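Local atomic coordinates of thioredoxin domain-containing protein (Vibrio parahaemolyticus, PDB entry 2R5S), a protein that is of unknown function but may as a whole have protein-disulfide reductase activity, this chain being its C-terminal portion, built of tetratricopeptide repeats. Residues K11-L16 / L26-T31; V42-A47 / N73-L78; Q87-P92 / V121-E126; N107-C112 / D143-K148; A127-W132 / S165-Q170. One frame throughout, in Å; residues are numbered along the deposited sequence. Where two conformers were deposited one is given.

Five contacts tie together an all-helical chain. Nearest the N terminus, interaction 1 closes the short hairpin of helices 9-18 and 22-30. Interaction 2 follows in series, joining helix 40-52 to helix 73-88 around helix 56-63; the two touch where Ile29 packs on Val42 and Leu26 on Lys46. Interaction 3 starts at the far end of helix 73-88 and reaches the start of helix 124-135, enclosing helices 92-103 and 108-120. Interaction 4, from helix 108-120 to helix 145-157, crosses both interaction 3 and interaction 5, which links helix 124-135 to helix 162-174. None nests inside another; interaction 4 bridges interactions 3 and 5, which follow each other in series on helix 124-135.

Interaction 1: residues K11-L16 / L26-T31; sequences KQVSEL and LNVIQT
Val13 and Val28 meet where the backbones come closest, their CA atoms 6.4 Å apart, and the contact is almost wholly apolar. The two side chains slide past each other in opposite directions, CG2 of Val13 lying 3.9 Å from CG1 of Val28. The other methyl of Val28, CG2, is 3.7 Å from CD2 of Leu16, one helical turn beyond Val13. A chi1 of 174° puts Val28 CG1 anti to N and CG2 beside N, so that CG1 meets Val13 and CG2 meets Leu16, which suits a short beta-branched residue. The Ile29 side chain crosses that of Val13 at about a right angle and also packs on Val42 of helix 40-52. Polar groups stay at the margin: Gln12, bent at chi2, lays NE2 4.0 Å from Val28 CG2, a van der Waals touch. Behind Val28, its carbonyl O takes bonds from both N and OG1 of Thr31, the latter 2.9 Å long. An antiparallel pair at 165° between the segment axes, packed through branched aliphatic side chains, is the helical hairpin on which tetratricopeptide-like folds are built.

Interaction 2: residues V42-A47 / N73-L78; sequences VKLAKA and NSYKSL
Ser74 OG is hydrogen-bonded to Asp72 OD2, just before its helix begins, and turns its flank to Leu44, whose CG lies 4.2 Å from that OG. Leu44 has the largest share of the contact. Its CD1 comes 4.1 Å from CB of Tyr75 and also reaches the ring's edge near CD1, close to the ring plane, the two side chains crossing at about a right angle. Tyr75 leaves the interface with CG anti to N, taking its ring away from helix 40-52. Helices 40-52 and 73-88 are separated in sequence by helix 56-63 and run in the same sense, 30° apart over these segments, as alternate helices do in a tetratricopeptide-repeat stack. One turn on, Leu78 points CD2 at the small Ala47, 3.9 Å from its CB, and at the backbone O of Leu44, 4.0 Å away. Alanine suits this spot because its lone methyl accepts the branched leucine at close range while Leu62 and Leu63 of helix 56-63 press on it as well.

Interaction 3: residues Q87-P92 / V121-E126; sequences QAAESP and VGRDEE. With EDO (1,2-ethanediol), chain E.
Ala89, in the turn that follows helix 73-88, and Val121, just after helix 108-120, bring their CA atoms to 5.3 Å, so the two chain turns meet almost backbone to backbone. Val121 meets the turn with both methyls: CG1 sits 3.4 Å from the carbonyl O of Ala88, while CG2 lies 3.9 Å from CA of Ala89. Small alanines suit such close approach. Beside them Arg123 crosses to the same turn. The aliphatic part of Arg123 runs along Ala89, Arg123 CD 3.9 Å from Ala89 CB, and a bend at chi3 (78°) then swings the guanidinium round so that NH2 donates 2.7 Å to Ala89 O, head-on to the carbonyl (C=O...N 163°) and somewhat tilted from the guanidinium plane. Another edge is held side-on by Glu126, in the first turn of the helix that Arg123 precedes as N-cap residue: Arg123 NE bonds Glu126 OE1 and Arg123 NH1 bonds Glu126 OE2, each at 2.8 Å, nearly straight. Glu98 adds a second salt bridge to NH1, so the acidic neighbours probably fix the rotation of the guanidinium. A 1,2-ethanediol, probably from the crystallisation liquor, lies against Ala88. The loop joining helices 73-88 and 92-103 thus packs against that joining helices 108-120 and 124-135, inter-helix turns of a tetratricopeptide-repeat region, the second opening with a Schellman motif whose C-prime residue is Gly122.

Interaction 4: residues N107-C112 / D143-K148; sequences NFELAC and DGEVKK
Two helix starts from the tetratricopeptide-repeat array face each other here, those of helices 108-120 and 145-157, with Cys112 and Val146 at closest backbone approach. Cys112 holds the middle of the contact. Its SG, anti to the carbonyl carbon (chi1 -73°), lies 3.6 Å from CG2 of Val146 and 3.7 Å from CG of Glu145; it also comes 3.5 Å from the backbone O of Glu145. A thiol suits this buried place because it is slim and polarisable, and can rest against both a methyl and a carbonyl. The same CG2 of Val146 also reaches CB of Phe108 at 4.2 Å, one turn back along the first helix, while the Phe108 side chain also touches Ile134 and Ala141. Nearer the solvent, Glu145 is extended, passing Cys112 and placing OE1 3.9 Å from CG of Glu109. The two glutamate chains cross obliquely, their carboxylate planes 30° apart and their OE1 atoms 5.0 Å from each other; these like charges would be mildly unfavourable, though each sits near a helix N terminus that may offset it. Asn107 caps its own helix, OD1 receiving the N-H of Leu110 at 3.0 Å from above the carbonyl plane. Helices 108-120 and 145-157 run in the same general direction with helix 124-135 between them in sequence, the alternate-helix contact of an alpha-solenoid.

Interaction 5: residues A127-W132 / S165-Q170; sequences ALELLW and SKYRRQ. With EDO (1,2-ethanediol), chain D.
Tyr167, Trp132 and Gln170 give up the most surface. The ring of Tyr167 lies with one face under CB of Leu128, which sits 3.9 Å from the ring centroid in a CH-pi contact, while CB of Trp132 approaches its edge at CE1. At its end, Tyr167 OH donates to OE1 of Glu129 over 2.9 Å, the carboxylate standing nearly perpendicular to the ring and being met on its anti side. Trp132, with CG anti to N (chi1 166°), stretches across to helix 162-174, and Gln170 lies over one face of its indole: CB makes a CH-pi contact with the six-membered ring, 3.9 Å from its centroid, and NE2 comes 3.4 Å from CE2. That amide is turned by 60° from the indole plane, and Gln170 NE2 donates to a water 2.9 Å away, which in turn donates to Glu129 OE1. Lys166 NZ holds the other end of the amide, at OE1. Nearly parallel segments, 13° apart, with helix 145-157 between them in sequence, are typical of stacked tetratricopeptide-repeat helices.

Interaction 1: residues K11-L16 / L26-T31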
# COMPACT_ATOMS: atom_id res chain seq x y z
N LYS A 11 -1.08 -19.25 -16.00
CA LYS A 11 0.18 -18.91 -16.72
C LYS A 11 0.27 -17.43 -17.00
O LYS A 11 1.36 -16.88 -17.08
CB LYS A 11 0.40 -19.73 -18.02
CG LYS A 11 1.90 -19.90 -18.34
CD LYS A 11 2.21 -20.92 -19.49
CE LYS A 11 3.59 -20.66 -20.11
NZ LYS A 11 4.32 -21.87 -20.66
N GLN A 12 -0.88 -16.78 -17.15
CA GLN A 12 -0.94 -15.31 -17.14
C GLN A 12 -0.35 -14.77 -15.83
O GLN A 12 0.55 -13.96 -15.90
CB GLN A 12 -2.37 -14.79 -17.37
CG GLN A 12 -2.63 -14.28 -18.75
CD GLN A 12 -2.16 -12.83 -18.92
OE1 GLN A 12 -1.09 -12.57 -19.51
NE2 GLN A 12 -2.95 -11.88 -18.40
N VAL A 13 -0.83 -15.24 -14.67
CA VAL A 13 -0.22 -14.82 -13.37
C VAL A 13 1.28 -15.05 -13.38
O VAL A 13 2.08 -14.15 -13.11
CB VAL A 13 -0.77 -15.57 -12.14
CG1 VAL A 13 -0.06 -15.11 -10.89
CG2 VAL A 13 -2.24 -15.32 -11.99
N SER A 14 1.64 -16.28 -13.71
CA SER A 14 3.03 -16.71 -13.81
C SER A 14 3.85 -15.76 -14.69
O SER A 14 4.88 -15.25 -14.27
CB SER A 14 3.09 -18.14 -14.34
OG SER A 14 4.42 -18.53 -14.63
N GLU A 15 3.37 -15.52 -15.90
CA GLU A 15 3.96 -14.58 -16.83
C GLU A 15 4.09 -13.16 -16.25
O GLU A 15 5.13 -12.51 -16.39
CB GLU A 15 3.13 -14.56 -18.10
CG GLU A 15 3.29 -15.81 -18.97
CD GLU A 15 4.50 -15.73 -19.89
OE1 GLU A 15 5.33 -16.69 -19.86
OE2 GLU A 15 4.61 -14.73 -20.64
N LEU A 16 3.02 -12.68 -15.62
CA LEU A 16 2.96 -11.34 -15.04
C LEU A 16 3.92 -11.13 -13.86
O LEU A 16 4.49 -10.07 -13.74
CB LEU A 16 1.52 -11.03 -14.60
CG LEU A 16 0.50 -10.12 -15.29
CD1 LEU A 16 0.92 -9.53 -16.61
CD2 LEU A 16 -0.95 -10.68 -15.29
N LEU A 26 -2.30 -9.43 -9.55
CA LEU A 26 -3.35 -9.44 -8.47
C LEU A 26 -4.74 -9.32 -9.05
O LEU A 26 -5.73 -9.90 -8.55
CB LEU A 26 -3.16 -8.25 -7.52
CG LEU A 26 -2.35 -8.47 -6.24
CD1 LEU A 26 -1.81 -7.10 -5.71
CD2 LEU A 26 -3.18 -9.16 -5.21
N ASN A 27 -4.81 -8.56 -10.12
CA ASN A 27 -6.05 -8.51 -10.88
C ASN A 27 -6.47 -9.84 -11.52
O ASN A 27 -7.66 -10.24 -11.46
CB ASN A 27 -6.00 -7.42 -11.90
CG ASN A 27 -7.30 -7.27 -12.64
OD1 ASN A 27 -7.40 -7.64 -13.81
ND2 ASN A 27 -8.30 -6.72 -11.98
N VAL A 28 -5.51 -10.57 -12.10
CA VAL A 28 -5.86 -11.86 -12.71
C VAL A 28 -6.24 -12.90 -11.63
O VAL A 28 -7.13 -13.74 -11.82
CB VAL A 28 -4.75 -12.36 -13.60
CG1 VAL A 28 -5.06 -13.73 -14.09
CG2 VAL A 28 -4.52 -11.36 -14.80
N ILE A 29 -5.53 -12.83 -10.51
CA ILE A 29 -5.79 -13.68 -9.34
C ILE A 29 -7.22 -13.52 -8.87
O ILE A 29 -7.90 -14.53 -8.58
CB ILE A 29 -4.89 -13.33 -8.14
CG1 ILE A 29 -3.44 -13.65 -8.48
CG2 ILE A 29 -5.30 -14.12 -6.86
CD1 ILE A 29 -3.26 -15.02 -8.99
N GLN A 30 -7.67 -12.28 -8.73
CA GLN A 30 -8.99 -12.10 -8.14
C GLN A 30 -10.03 -12.59 -9.15
O GLN A 30 -11.15 -12.77 -8.81
CB GLN A 30 -9.25 -10.72 -7.45
CG GLN A 30 -8.85 -9.40 -8.21
CD GLN A 30 -10.02 -8.65 -8.91
OE1 GLN A 30 -9.78 -7.90 -9.88
NE2 GLN A 30 -11.27 -8.84 -8.44
N THR A 31 -9.62 -12.88 -10.38
CA THR A 31 -10.57 -13.44 -11.33
C THR A 31 -10.65 -14.96 -11.35
O THR A 31 -11.57 -15.49 -11.95
CB THR A 31 -10.40 -12.93 -12.81
OG1 THR A 31 -9.47 -13.79 -13.50
CG2 THR A 31 -9.93 -11.48 -12.83

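Interaction 2: residues V42-A47 / N73-L78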
# COMPACT_ATOMS: atom_id res chain seq x y z
N VAL A 42 -1.17 -20.16 -4.80
CA VAL A 42 -1.74 -18.95 -5.36
C VAL A 42 -1.71 -17.88 -4.29
O VAL A 42 -1.33 -16.73 -4.58
CB VAL A 42 -3.13 -19.14 -6.02
CG1 VAL A 42 -3.68 -17.83 -6.51
CG2 VAL A 42 -2.99 -20.03 -7.22
N LYS A 43 -2.03 -18.26 -3.05
CA LYS A 43 -1.78 -17.42 -1.89
C LYS A 43 -0.40 -16.89 -1.74
O LYS A 43 -0.25 -15.73 -1.50
CB LYS A 43 -2.11 -18.17 -0.57
CG LYS A 43 -3.63 -18.33 -0.40
CD LYS A 43 -3.87 -19.04 0.99
CE LYS A 43 -5.35 -18.97 1.39
NZ LYS A 43 -5.47 -19.78 2.69
N LEU A 44 0.61 -17.70 -1.89
CA LEU A 44 1.96 -17.15 -1.83
C LEU A 44 2.14 -16.08 -2.91
O LEU A 44 2.45 -14.97 -2.60
CB LEU A 44 3.01 -18.27 -1.99
CG LEU A 44 3.45 -19.17 -0.82
CD1 LEU A 44 2.91 -18.72 0.53
CD2 LEU A 44 3.25 -20.64 -1.08
N ALA A 45 1.96 -16.42 -4.17
CA ALA A 45 1.85 -15.45 -5.31
C ALA A 45 1.18 -14.12 -4.92
O ALA A 45 1.71 -13.05 -5.14
CB ALA A 45 1.03 -16.11 -6.49
N LYS A 46 -0.03 -14.22 -4.36
CA LYS A 46 -0.85 -13.05 -4.04
C LYS A 46 -0.14 -12.26 -2.91
O LYS A 46 -0.00 -11.02 -3.00
CB LYS A 46 -2.28 -13.49 -3.67
CG LYS A 46 -3.15 -12.36 -3.10
CD LYS A 46 -4.67 -12.74 -3.03
CE LYS A 46 -5.58 -11.56 -2.72
NZ LYS A 46 -6.96 -11.95 -2.06
N ALA A 47 0.42 -12.98 -1.93
CA ALA A 47 1.18 -12.37 -0.83
C ALA A 47 2.36 -11.60 -1.36
O ALA A 47 2.58 -10.50 -0.94
CB ALA A 47 1.64 -13.39 0.10
N ASN A 73 10.12 -22.15 1.42
CA ASN A 73 11.25 -21.25 1.32
C ASN A 73 10.76 -19.87 0.90
O ASN A 73 11.23 -18.84 1.40
CB ASN A 73 12.22 -21.76 0.24
CG ASN A 73 13.66 -21.73 0.67
OD1 ASN A 73 14.46 -22.55 0.22
ND2 ASN A 73 14.01 -20.80 1.56
N SER A 74 9.81 -19.82 -0.01
CA SER A 74 9.39 -18.55 -0.49
C SER A 74 8.53 -17.88 0.60
O SER A 74 8.69 -16.71 0.86
CB SER A 74 8.70 -18.69 -1.84
OG SER A 74 7.52 -19.47 -1.72
N TYR A 75 7.70 -18.63 1.29
CA TYR A 75 6.88 -18.13 2.40
C TYR A 75 7.80 -17.56 3.48
O TYR A 75 7.61 -16.43 3.89
CB TYR A 75 6.10 -19.28 2.99
CG TYR A 75 5.49 -19.03 4.36
CD1 TYR A 75 4.26 -18.39 4.49
CD2 TYR A 75 6.16 -19.42 5.50
CE1 TYR A 75 3.72 -18.13 5.76
CE2 TYR A 75 5.64 -19.18 6.73
CZ TYR A 75 4.41 -18.55 6.85
OH TYR A 75 3.90 -18.35 8.13
N LYS A 76 8.81 -18.33 3.91
CA LYS A 76 9.82 -17.83 4.88
C LYS A 76 10.39 -16.48 4.49
O LYS A 76 10.33 -15.55 5.26
CB LYS A 76 10.98 -18.87 5.18
CG LYS A 76 10.46 -20.02 6.04
CD LYS A 76 11.29 -21.30 6.10
CE LYS A 76 10.38 -22.47 5.73
NZ LYS A 76 10.70 -23.79 6.32
N SER A 77 10.95 -16.38 3.30
CA SER A 77 11.53 -15.14 2.87
C SER A 77 10.46 -14.00 2.92
O SER A 77 10.83 -12.86 3.17
CB SER A 77 12.13 -15.28 1.47
OG SER A 77 13.37 -16.01 1.59
N LEU A 78 9.18 -14.31 2.68
CA LEU A 78 8.14 -13.30 2.67
C LEU A 78 7.78 -12.81 4.10
O LEU A 78 7.44 -11.63 4.31
CB LEU A 78 6.84 -13.88 2.02
CG LEU A 78 6.36 -13.55 0.56
CD1 LEU A 78 7.51 -13.29 -0.43
CD2 LEU A 78 5.38 -14.65 0.05

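Interaction 3: residues Q87-P92 / V121-E126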
# COMPACT_ATOMS: atom_id res chain seq x y z
N GLN A 87 9.42 -3.13 10.83
CA GLN A 87 10.37 -2.46 11.70
C GLN A 87 10.74 -1.09 11.13
O GLN A 87 10.83 -0.11 11.85
CB GLN A 87 11.64 -3.27 11.95
CG GLN A 87 11.40 -4.70 12.32
CD GLN A 87 12.61 -5.40 12.98
OE1 GLN A 87 13.80 -5.06 12.77
NE2 GLN A 87 12.28 -6.42 13.76
N ALA A 88 10.91 -1.03 9.81
CA ALA A 88 11.32 0.22 9.15
C ALA A 88 10.27 1.33 9.23
O ALA A 88 10.59 2.50 9.03
CB ALA A 88 11.74 -0.04 7.70
N ALA A 89 9.03 0.94 9.54
CA ALA A 89 7.89 1.86 9.59
C ALA A 89 7.79 2.61 10.94
O ALA A 89 7.07 3.59 11.04
CB ALA A 89 6.60 1.11 9.28
N GLU A 90 8.50 2.17 11.97
CA GLU A 90 8.63 2.96 13.20
C GLU A 90 10.08 3.43 13.41
O GLU A 90 10.80 2.89 14.23
CB GLU A 90 8.21 2.16 14.46
CG GLU A 90 6.86 2.53 15.07
CD GLU A 90 5.85 1.40 14.92
OE1 GLU A 90 5.23 1.31 13.83
OE2 GLU A 90 5.69 0.60 15.89
N SER A 91 10.49 4.45 12.66
CA SER A 91 11.83 5.02 12.83
C SER A 91 11.89 6.22 13.82
O SER A 91 10.85 6.85 14.12
CB SER A 91 12.40 5.39 11.46
OG SER A 91 11.70 6.46 10.90
N PRO A 92 13.09 6.50 14.40
CA PRO A 92 13.15 7.70 15.23
C PRO A 92 12.74 8.90 14.40
O PRO A 92 11.98 9.75 14.86
CB PRO A 92 14.63 7.79 15.69
CG PRO A 92 15.38 6.76 14.92
CD PRO A 92 14.37 5.76 14.40
N VAL A 121 7.70 4.33 3.70
CA VAL A 121 7.72 3.07 4.48
C VAL A 121 6.36 2.30 4.41
O VAL A 121 6.12 1.38 5.22
CB VAL A 121 8.12 3.30 5.94
CG1 VAL A 121 9.55 3.81 6.08
CG2 VAL A 121 7.12 4.21 6.63
N GLY A 122 5.48 2.68 3.47
CA GLY A 122 4.24 1.93 3.29
C GLY A 122 3.22 2.30 4.33
O GLY A 122 2.24 1.59 4.49
N ARG A 123 3.42 3.41 5.03
CA ARG A 123 2.39 3.94 5.94
C ARG A 123 1.43 4.88 5.17
O ARG A 123 1.23 6.04 5.56
CB ARG A 123 3.02 4.59 7.20
CG ARG A 123 3.47 3.57 8.20
CD ARG A 123 4.27 4.21 9.30
NE ARG A 123 3.40 4.90 10.27
CZ ARG A 123 3.84 5.38 11.42
NH1 ARG A 123 2.99 5.99 12.22
NH2 ARG A 123 5.12 5.26 11.76
N ASP A 124 0.85 4.36 4.08
CA ASP A 124 0.14 5.19 3.11
C ASP A 124 -1.22 5.56 3.54
O ASP A 124 -1.67 6.60 3.15
CB ASP A 124 0.07 4.54 1.74
CG ASP A 124 1.43 4.25 1.18
OD1 ASP A 124 2.26 5.18 1.12
OD2 ASP A 124 1.68 3.07 0.84
N GLU A 125 -1.87 4.73 4.32
CA GLU A 125 -3.18 5.08 4.88
C GLU A 125 -3.05 6.35 5.69
O GLU A 125 -3.73 7.33 5.41
CB GLU A 125 -3.83 3.93 5.68
CG GLU A 125 -5.34 4.14 5.96
CD GLU A 125 -5.95 3.06 6.87
OE1 GLU A 125 -5.51 2.90 8.04
OE2 GLU A 125 -6.89 2.37 6.42
N GLU A 126 -2.15 6.35 6.68
CA GLU A 126 -1.80 7.56 7.45
C GLU A 126 -1.29 8.77 6.64
O GLU A 126 -1.69 9.87 6.95
CB GLU A 126 -0.72 7.24 8.51
CG GLU A 126 -1.17 6.34 9.69
CD GLU A 126 0.02 5.67 10.36
OE1 GLU A 126 0.71 4.85 9.70
OE2 GLU A 126 0.31 6.01 11.53
C1 EDO E . 9.81 -0.22 4.35
O1 EDO E . 8.90 -0.01 5.47
C2 EDO E . 10.97 0.76 4.45
O2 EDO E . 11.40 1.24 3.18

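Interaction 4: residues N107-C112 / D143-K148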
# COMPACT_ATOMS: atom_id res chain seq x y z
N ASN A 107 1.43 24.10 10.16
CA ASN A 107 2.56 24.03 9.23
C ASN A 107 2.34 22.98 8.16
O ASN A 107 2.69 21.82 8.34
CB ASN A 107 3.89 23.73 9.99
CG ASN A 107 5.12 23.79 9.09
OD1 ASN A 107 5.03 23.50 7.89
ND2 ASN A 107 6.28 24.14 9.67
N PHE A 108 1.76 23.40 7.03
CA PHE A 108 1.33 22.49 5.95
C PHE A 108 2.52 21.83 5.29
O PHE A 108 2.43 20.71 4.87
CB PHE A 108 0.48 23.22 4.90
CG PHE A 108 -0.91 23.61 5.41
CD1 PHE A 108 -1.51 22.88 6.43
CD2 PHE A 108 -1.57 24.71 4.90
CE1 PHE A 108 -2.79 23.23 6.93
CE2 PHE A 108 -2.84 25.07 5.38
CZ PHE A 108 -3.46 24.32 6.40
N GLU A 109 3.63 22.55 5.19
CA GLU A 109 4.83 22.04 4.56
C GLU A 109 5.49 20.84 5.34
O GLU A 109 6.18 19.99 4.76
CB GLU A 109 5.82 23.20 4.36
CG GLU A 109 7.18 22.72 3.84
CD GLU A 109 8.28 23.79 3.78
OE1 GLU A 109 8.00 24.94 3.39
OE2 GLU A 109 9.43 23.46 4.11
N LEU A 110 5.29 20.81 6.66
CA LEU A 110 5.75 19.69 7.49
C LEU A 110 4.87 18.48 7.27
O LEU A 110 5.31 17.33 7.38
CB LEU A 110 5.64 20.03 8.97
CG LEU A 110 6.98 20.29 9.65
CD1 LEU A 110 6.65 21.00 10.95
CD2 LEU A 110 7.66 18.91 9.87
N ALA A 111 3.62 18.75 6.95
CA ALA A 111 2.64 17.70 6.76
C ALA A 111 2.95 16.98 5.47
O ALA A 111 3.00 15.74 5.47
CB ALA A 111 1.23 18.22 6.83
N CYS A 112 3.23 17.73 4.41
CA CYS A 112 3.67 17.18 3.13
C CYS A 112 4.88 16.28 3.29
O CYS A 112 4.90 15.19 2.75
CB CYS A 112 3.91 18.30 2.11
SG CYS A 112 2.30 19.02 1.52
N ASP A 143 -0.47 26.38 -1.32
CA ASP A 143 -0.25 26.75 -2.71
C ASP A 143 -0.44 25.52 -3.59
O ASP A 143 0.30 25.28 -4.56
CB ASP A 143 1.14 27.41 -2.92
CG ASP A 143 1.13 28.41 -4.03
OD1 ASP A 143 0.02 28.87 -4.38
OD2 ASP A 143 2.22 28.75 -4.57
N GLY A 144 -1.45 24.75 -3.23
CA GLY A 144 -1.68 23.47 -3.85
C GLY A 144 -0.61 22.39 -3.76
O GLY A 144 -0.74 21.39 -4.44
N GLU A 145 0.40 22.59 -2.90
CA GLU A 145 1.42 21.58 -2.62
C GLU A 145 0.90 20.37 -1.80
O GLU A 145 1.47 19.31 -1.88
CB GLU A 145 2.69 22.26 -2.01
CG GLU A 145 3.56 21.44 -1.04
CD GLU A 145 4.85 22.20 -0.51
OE1 GLU A 145 5.51 21.69 0.46
OE2 GLU A 145 5.19 23.30 -1.04
N VAL A 146 -0.18 20.52 -1.05
CA VAL A 146 -0.78 19.44 -0.34
C VAL A 146 -1.63 18.52 -1.21
O VAL A 146 -1.52 17.31 -1.09
CB VAL A 146 -1.72 19.96 0.83
CG1 VAL A 146 -2.65 18.86 1.31
CG2 VAL A 146 -0.89 20.56 1.97
N LYS A 147 -2.51 19.08 -2.05
CA LYS A 147 -3.17 18.28 -3.05
C LYS A 147 -2.19 17.52 -3.96
O LYS A 147 -2.46 16.40 -4.30
CB LYS A 147 -4.12 19.13 -3.91
CG LYS A 147 -5.17 18.30 -4.61
CD LYS A 147 -5.35 18.85 -6.01
CE LYS A 147 -6.46 19.87 -6.02
NZ LYS A 147 -7.66 19.13 -6.26
N LYS A 148 -1.08 18.12 -4.33
CA LYS A 148 -0.13 17.45 -5.20
C LYS A 148 0.58 16.27 -4.52
O LYS A 148 0.85 15.20 -5.13
CB LYS A 148 0.94 18.45 -5.65
CG LYS A 148 1.97 17.85 -6.57
CD LYS A 148 3.04 18.85 -6.91
CE LYS A 148 4.13 18.17 -7.60
NZ LYS A 148 3.91 18.28 -9.09

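Interaction 5: residues A127-W132 / S165-Q170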
# COMPACT_ATOMS: atom_id res chain seq x y z
N ALA A 127 -0.35 8.57 5.69
CA ALA A 127 0.05 9.59 4.74
C ALA A 127 -1.19 10.30 4.12
O ALA A 127 -1.32 11.51 4.20
CB ALA A 127 0.83 8.96 3.64
N LEU A 128 -2.10 9.54 3.51
CA LEU A 128 -3.22 10.10 2.78
C LEU A 128 -4.24 10.65 3.75
O LEU A 128 -4.99 11.56 3.41
CB LEU A 128 -3.88 9.04 1.90
CG LEU A 128 -3.06 8.61 0.68
CD1 LEU A 128 -3.41 7.22 0.12
CD2 LEU A 128 -3.02 9.68 -0.45
N GLU A 129 -4.32 10.08 4.96
CA GLU A 129 -5.36 10.61 5.91
C GLU A 129 -4.82 11.95 6.44
O GLU A 129 -5.52 12.94 6.51
CB GLU A 129 -5.59 9.68 7.08
CG GLU A 129 -6.42 10.30 8.23
CD GLU A 129 -7.90 10.08 8.10
OE1 GLU A 129 -8.35 9.63 7.01
OE2 GLU A 129 -8.66 10.37 9.07
N LEU A 130 -3.52 11.98 6.77
CA LEU A 130 -2.90 13.26 7.13
C LEU A 130 -3.33 14.38 6.15
O LEU A 130 -3.87 15.41 6.55
CB LEU A 130 -1.37 13.16 7.11
CG LEU A 130 -0.78 14.22 8.03
CD1 LEU A 130 -1.18 14.06 9.54
CD2 LEU A 130 0.74 14.26 7.84
N LEU A 131 -3.07 14.16 4.87
CA LEU A 131 -3.31 15.17 3.83
C LEU A 131 -4.80 15.44 3.67
O LEU A 131 -5.22 16.59 3.44
CB LEU A 131 -2.68 14.68 2.52
CG LEU A 131 -1.18 15.12 2.32
CD1 LEU A 131 -0.45 15.33 3.64
CD2 LEU A 131 -0.29 14.30 1.35
N TRP A 132 -5.61 14.39 3.77
CA TRP A 132 -7.01 14.45 3.49
C TRP A 132 -7.58 15.44 4.47
O TRP A 132 -8.47 16.21 4.14
CB TRP A 132 -7.69 13.08 3.71
CG TRP A 132 -9.25 13.23 3.74
CD1 TRP A 132 -10.11 13.06 4.82
CD2 TRP A 132 -10.07 13.62 2.64
NE1 TRP A 132 -11.40 13.34 4.43
CE2 TRP A 132 -11.40 13.67 3.10
CE3 TRP A 132 -9.81 13.93 1.30
CZ2 TRP A 132 -12.44 14.03 2.27
CZ3 TRP A 132 -10.86 14.28 0.49
CH2 TRP A 132 -12.14 14.33 0.96
N SER A 165 -7.58 3.70 -3.87
CA SER A 165 -8.94 3.86 -4.36
C SER A 165 -9.91 4.56 -3.40
O SER A 165 -10.83 5.26 -3.84
CB SER A 165 -9.51 2.53 -4.84
OG SER A 165 -8.69 1.97 -5.86
N LYS A 166 -9.75 4.40 -2.10
CA LYS A 166 -10.70 5.07 -1.21
C LYS A 166 -10.46 6.59 -1.15
O LYS A 166 -11.37 7.37 -1.14
CB LYS A 166 -10.75 4.41 0.18
CG LYS A 166 -10.91 5.36 1.34
CD LYS A 166 -10.67 4.64 2.66
CE LYS A 166 -10.38 5.63 3.76
NZ LYS A 166 -11.58 6.08 4.56
N TYR A 167 -9.21 6.99 -1.13
CA TYR A 167 -8.84 8.39 -1.15
C TYR A 167 -9.00 9.09 -2.48
O TYR A 167 -9.37 10.26 -2.49
CB TYR A 167 -7.45 8.56 -0.55
CG TYR A 167 -7.52 8.30 0.95
CD1 TYR A 167 -7.81 9.32 1.84
CD2 TYR A 167 -7.35 7.00 1.46
CE1 TYR A 167 -7.89 9.08 3.16
CE2 TYR A 167 -7.42 6.76 2.80
CZ TYR A 167 -7.68 7.81 3.64
OH TYR A 167 -7.80 7.57 4.98
N ARG A 168 -8.76 8.39 -3.59
CA ARG A 168 -9.16 8.93 -4.90
C ARG A 168 -10.63 9.35 -4.90
O ARG A 168 -10.96 10.43 -5.36
CB ARG A 168 -8.99 7.90 -6.01
CG ARG A 168 -7.59 7.73 -6.39
CD ARG A 168 -7.39 6.95 -7.68
NE ARG A 168 -5.94 6.66 -7.81
CZ ARG A 168 -5.37 5.48 -7.59
NH1 ARG A 168 -6.13 4.43 -7.25
NH2 ARG A 168 -4.03 5.33 -7.75
N ARG A 169 -11.51 8.45 -4.43
CA ARG A 169 -12.94 8.70 -4.37
C ARG A 169 -13.23 9.84 -3.43
O ARG A 169 -14.07 10.70 -3.72
CB ARG A 169 -13.69 7.46 -3.85
CG ARG A 169 -14.05 6.48 -4.92
CD ARG A 169 -15.00 5.41 -4.36
NE ARG A 169 -14.32 4.15 -4.08
CZ ARG A 169 -14.03 3.68 -2.87
NH1 ARG A 169 -14.36 4.35 -1.77
NH2 ARG A 169 -13.39 2.52 -2.77
N GLN A 170 -12.57 9.83 -2.27
CA GLN A 170 -12.68 10.90 -1.33
C GLN A 170 -12.42 12.23 -1.98
O GLN A 170 -13.34 13.04 -2.13
CB GLN A 170 -11.83 10.66 -0.07
CG GLN A 170 -12.67 9.80 0.87
CD GLN A 170 -12.08 9.45 2.21
OE1 GLN A 170 -12.47 8.44 2.76
NE2 GLN A 170 -11.22 10.27 2.75
C1 EDO D . -16.94 9.85 -5.45
O1 EDO D . -15.52 10.02 -5.55
C2 EDO D . -17.65 11.17 -5.11
O2 EDO D . -18.36 11.73 -6.22
O HOH W 1 -10.81 9.86 5.56